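Local coordinates for protein manganese-containing pseudocatalase (Thermus thermophilus, PDB 2V8T) that is a dimanganese catalase of the ferritin-like kind and probably breaks hydrogen peroxide down to water and oxygen, at residues 48-51 with 52-55; 222-226 with 227-231. All blocks are in the same frame, centred on the assembly; numbering follows the deposited sequence.

Overall arrangement
Interaction 1 (48-55) and interaction 2 (222-231) come in that order along the chain, and their centres lie 32 Å apart, with nearest atoms about 21 Å apart, so they do not touch. Each is a local turn where a helix gives way to loop: the first joins helix 36-49 to helix 57-85, the second leads from helix 219-226 into strand 232-235. Helices 36-49 and 57-85 supply Glu36, Glu70 and His73 to the manganese pair, while interaction 2 packs on helix 172-200, which supplies His188. Interaction 1 also meets a second subunit of the six-chain assembly; interaction 2 stays within its own chain.

Interaction 1. Residues 48-51 with 52-55; sequences FNFR and GKKA
Lys53 reaches back along the chain toward Phe48 and Phe50 because its CG lies anti to its own carbonyl carbon, the next two torsions run extended, and only the last one bends, at 72°, turning the ammonium group onto two backbone oxygens. Phe50 has its CG anti to the backbone N (chi1 -165°), which sends the ring forward along the turn, beside Gly52 and Lys53.

The ammonium group makes two bonds here. Lys53 NZ stands 2.8 Å from Phe50 O, in the carbonyl plane and on a lone pair. Its bond to Phe48 O, at 3.0 Å, comes from above the carbonyl plane, 53° out of it. A third carbonyl, Phe272 O of a second subunit, also accepts from NZ and probably helps to offset the cost of burying the charge. A long, flexible amine suits this place: it spans the turn and bonds to two carbonyls where the helix gives way to loop.

This is the short connection between helix 36-49 and helix 57-85, two helices that carry manganese ligands in this ferritin-like fold. Phe50 faces helix 57-85, its ring against Tyr60 and Ile63. Within the turn the ring is met at its edge: Phe50 CE1 is 3.4 Å from Gly52 O. The ring also meets the aliphatic part of the lysine, with Phe50 CD1 4.0 Å from Lys53 CG.

Gly52 has a positive phi, at which a side chain would be pressed against Arg51 O; glycine avoids this. The Arg51 chain, extended from CG to NE, carries the guanidinium to Gly275 O and Gly120 O of the second subunit. The backbone N of Lys53 bonds to Asp273 OD2 of that same neighbouring chain.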
# COMPACT_ATOMS: atom_id res chain seq x y z
N PHE A 48 -16.85 -3.85 -19.13
CA PHE A 48 -18.01 -3.92 -18.24
C PHE A 48 -18.73 -2.57 -18.20
O PHE A 48 -19.96 -2.48 -18.24
CB PHE A 48 -17.60 -4.33 -16.82
CG PHE A 48 -16.90 -5.67 -16.70
CD1 PHE A 48 -17.02 -6.67 -17.65
CD2 PHE A 48 -16.16 -5.92 -15.55
CE1 PHE A 48 -16.40 -7.90 -17.46
CE2 PHE A 48 -15.55 -7.15 -15.36
CZ PHE A 48 -15.66 -8.13 -16.31
N ASN A 49 -17.91 -1.52 -18.05
CA ASN A 49 -18.40 -0.17 -17.75
C ASN A 49 -18.81 0.61 -19.00
O ASN A 49 -19.24 1.76 -18.89
CB ASN A 49 -17.29 0.58 -17.02
CG ASN A 49 -16.97 -0.01 -15.65
OD1 ASN A 49 -15.83 0.39 -15.10
ND2 ASN A 49 -17.77 -0.77 -15.08
N PHE A 50 -18.72 -0.00 -20.18
CA PHE A 50 -18.91 0.70 -21.44
C PHE A 50 -20.33 1.19 -21.58
O PHE A 50 -21.28 0.41 -21.45
CB PHE A 50 -18.53 -0.29 -22.57
CG PHE A 50 -18.31 0.35 -23.91
CD1 PHE A 50 -19.40 0.74 -24.71
CD2 PHE A 50 -17.04 0.55 -24.39
CE1 PHE A 50 -19.19 1.29 -25.97
CE2 PHE A 50 -16.84 1.10 -25.65
CZ PHE A 50 -17.90 1.46 -26.43
N ARG A 51 -20.49 2.45 -21.92
CA ARG A 51 -21.81 3.04 -22.19
C ARG A 51 -21.98 3.19 -23.68
O ARG A 51 -21.09 3.64 -24.40
CB ARG A 51 -21.91 4.41 -21.50
CG ARG A 51 -21.92 4.29 -19.98
CD ARG A 51 -21.61 5.63 -19.38
NE ARG A 51 -21.55 5.62 -17.93
CZ ARG A 51 -22.55 5.87 -17.11
NH1 ARG A 51 -23.77 6.14 -17.57
NH2 ARG A 51 -22.36 5.86 -15.81
N GLY A 52 -23.15 2.77 -24.16
CA GLY A 52 -23.40 2.78 -25.58
C GLY A 52 -22.89 1.50 -26.24
O GLY A 52 -22.30 1.52 -27.31
N LYS A 53 -23.15 0.34 -25.61
CA LYS A 53 -22.66 -0.93 -26.11
C LYS A 53 -23.19 -1.25 -27.52
O LYS A 53 -22.50 -1.90 -28.30
CB LYS A 53 -22.96 -2.06 -25.13
CG LYS A 53 -22.16 -1.98 -23.83
CD LYS A 53 -22.44 -3.12 -22.88
CE LYS A 53 -21.50 -3.27 -21.71
NZ LYS A 53 -21.67 -2.22 -20.68
N LYS A 54 -24.42 -0.82 -27.83
CA LYS A 54 -24.95 -0.96 -29.20
C LYS A 54 -24.61 0.29 -30.07
O LYS A 54 -24.10 0.14 -31.18
CB LYS A 54 -26.44 -1.21 -29.19
CG LYS A 54 -26.98 -1.28 -30.65
CD LYS A 54 -28.40 -1.67 -30.74
CE LYS A 54 -28.83 -1.81 -32.18
NZ LYS A 54 -30.21 -2.24 -32.33
N ALA A 55 -24.84 1.49 -29.55
CA ALA A 55 -24.64 2.70 -30.38
C ALA A 55 -23.18 2.89 -30.79
O ALA A 55 -22.90 3.51 -31.81
CB ALA A 55 -25.14 3.92 -29.63

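Interaction 2. Residues 222-226 with 227-231; sequences KKYMD and LGFHR
Phe229, Gly228 and Leu227 all turn their backbone N-H groups back onto the last turn of helix 219-226. Phe229 N reaches Tyr224 O at 3.1 Å and nearly straight (162°), while Gly228 N approaches Met225 O at 2.8 Å from well above the carbonyl plane. Leu227 N holds Lys223 O. A water also donates to Met225 O.

The aromatic and apolar contacts form two groups. Tyr224 and Phe229 meet rim to rim with planes only 15° apart, Tyr224 CD1 lying 3.6 Å from Phe229 CD2, and Leu227 CB sits over the centre of the Phe229 ring. His230, with CG between its backbone N and carbonyl carbon (chi1 58°), swings toward Met225: Met225 CB lies 3.7 Å from His230 ND1, while SD stands above the imidazole face only at a distance. An imidazole suits this place, since it can pack on Met225 and still hydrogen-bond through NE2 to Asp255 OD2; an alanine here would probably leave that carboxylate without this mate and open a gap beside Met225.

Val183 of helix 172-200 packs against Tyr224, Met225, Phe229 and His230, a place that suits the broad apolar surfaces of the two aromatic rings. Gly228, at a positive phi that suits glycine, completes a Schellman motif, the classic C-terminal helix cap.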
# COMPACT_ATOMS: atom_id res chain seq x y z
N LYS A 222 10.42 -11.06 -35.22
CA LYS A 222 10.52 -11.10 -36.67
C LYS A 222 9.90 -12.42 -37.19
O LYS A 222 9.19 -12.43 -38.19
CB LYS A 222 11.96 -10.90 -37.09
CG LYS A 222 12.11 -10.64 -38.56
CD LYS A 222 12.34 -11.81 -39.37
CE LYS A 222 12.76 -11.39 -40.83
NZ LYS A 222 13.02 -12.70 -41.44
N LYS A 223 10.22 -13.54 -36.54
CA LYS A 223 9.64 -14.81 -36.96
C LYS A 223 8.11 -14.77 -36.94
O LYS A 223 7.44 -15.19 -37.89
CB LYS A 223 10.15 -15.94 -36.10
CG LYS A 223 9.60 -17.33 -36.48
CD LYS A 223 9.91 -18.45 -35.49
CE LYS A 223 9.29 -18.27 -34.10
NZ LYS A 223 9.91 -19.15 -33.09
N TYR A 224 7.53 -14.26 -35.84
CA TYR A 224 6.08 -14.20 -35.75
C TYR A 224 5.47 -13.26 -36.79
O TYR A 224 4.38 -13.55 -37.29
CB TYR A 224 5.64 -13.87 -34.32
CG TYR A 224 5.98 -14.97 -33.34
CD1 TYR A 224 5.41 -16.22 -33.47
CD2 TYR A 224 6.82 -14.75 -32.25
CE1 TYR A 224 5.77 -17.24 -32.58
CE2 TYR A 224 7.16 -15.75 -31.38
CZ TYR A 224 6.66 -16.99 -31.55
OH TYR A 224 7.03 -18.02 -30.70
N MET A 225 6.16 -12.18 -37.13
CA MET A 225 5.70 -11.33 -38.24
C MET A 225 5.82 -12.07 -39.57
O MET A 225 4.93 -11.94 -40.44
CB MET A 225 6.46 -10.02 -38.29
CG MET A 225 6.15 -9.19 -37.13
SD MET A 225 6.67 -7.50 -37.22
CE MET A 225 8.17 -7.81 -37.18
N ASP A 226 6.88 -12.85 -39.76
CA ASP A 226 7.01 -13.62 -41.00
C ASP A 226 5.86 -14.63 -41.12
O ASP A 226 5.50 -15.00 -42.25
CB ASP A 226 8.33 -14.34 -41.03
CG ASP A 226 9.51 -13.45 -41.24
OD1 ASP A 226 9.35 -12.31 -41.72
OD2 ASP A 226 10.67 -13.91 -40.98
N LEU A 227 5.27 -15.06 -40.00
CA LEU A 227 4.11 -15.94 -39.99
C LEU A 227 2.79 -15.18 -40.17
O LEU A 227 1.73 -15.82 -40.24
CB LEU A 227 4.07 -16.76 -38.69
CG LEU A 227 5.22 -17.74 -38.51
CD1 LEU A 227 5.06 -18.46 -37.17
CD2 LEU A 227 5.25 -18.75 -39.65
N GLY A 228 2.86 -13.85 -40.23
CA GLY A 228 1.68 -13.02 -40.48
C GLY A 228 0.96 -12.54 -39.24
O GLY A 228 -0.12 -11.93 -39.36
N PHE A 229 1.52 -12.77 -38.05
CA PHE A 229 0.75 -12.57 -36.83
C PHE A 229 0.47 -11.10 -36.52
O PHE A 229 -0.47 -10.80 -35.77
CB PHE A 229 1.38 -13.28 -35.66
CG PHE A 229 1.36 -14.80 -35.76
CD1 PHE A 229 0.64 -15.51 -36.69
CD2 PHE A 229 2.13 -15.56 -34.92
CE1 PHE A 229 0.62 -16.90 -36.69
CE2 PHE A 229 2.12 -16.94 -34.95
CZ PHE A 229 1.35 -17.61 -35.79
N HIS A 230 1.25 -10.16 -37.07
CA HIS A 230 0.96 -8.75 -36.91
C HIS A 230 -0.29 -8.33 -37.67
O HIS A 230 -0.79 -7.21 -37.44
CB HIS A 230 2.14 -7.89 -37.40
CG HIS A 230 2.49 -8.15 -38.83
ND1 HIS A 230 2.94 -9.40 -39.23
CD2 HIS A 230 2.45 -7.32 -39.90
CE1 HIS A 230 3.16 -9.29 -40.53
NE2 HIS A 230 2.88 -8.07 -40.98
N ARG A 231 -0.80 -9.13 -38.57
CA ARG A 231 -2.00 -8.77 -39.30
C ARG A 231 -3.26 -9.19 -38.55
O ARG A 231 -4.33 -8.73 -38.91
CB ARG A 231 -2.01 -9.47 -40.68
CG ARG A 231 -0.82 -9.08 -41.52
CD ARG A 231 -0.87 -9.63 -42.89
NE ARG A 231 0.33 -9.20 -43.62
CZ ARG A 231 1.36 -10.01 -43.82
NH1 ARG A 231 1.24 -11.34 -43.56
NH2 ARG A 231 2.52 -9.52 -44.31
O HOH W 1 5.00 -11.33 -43.11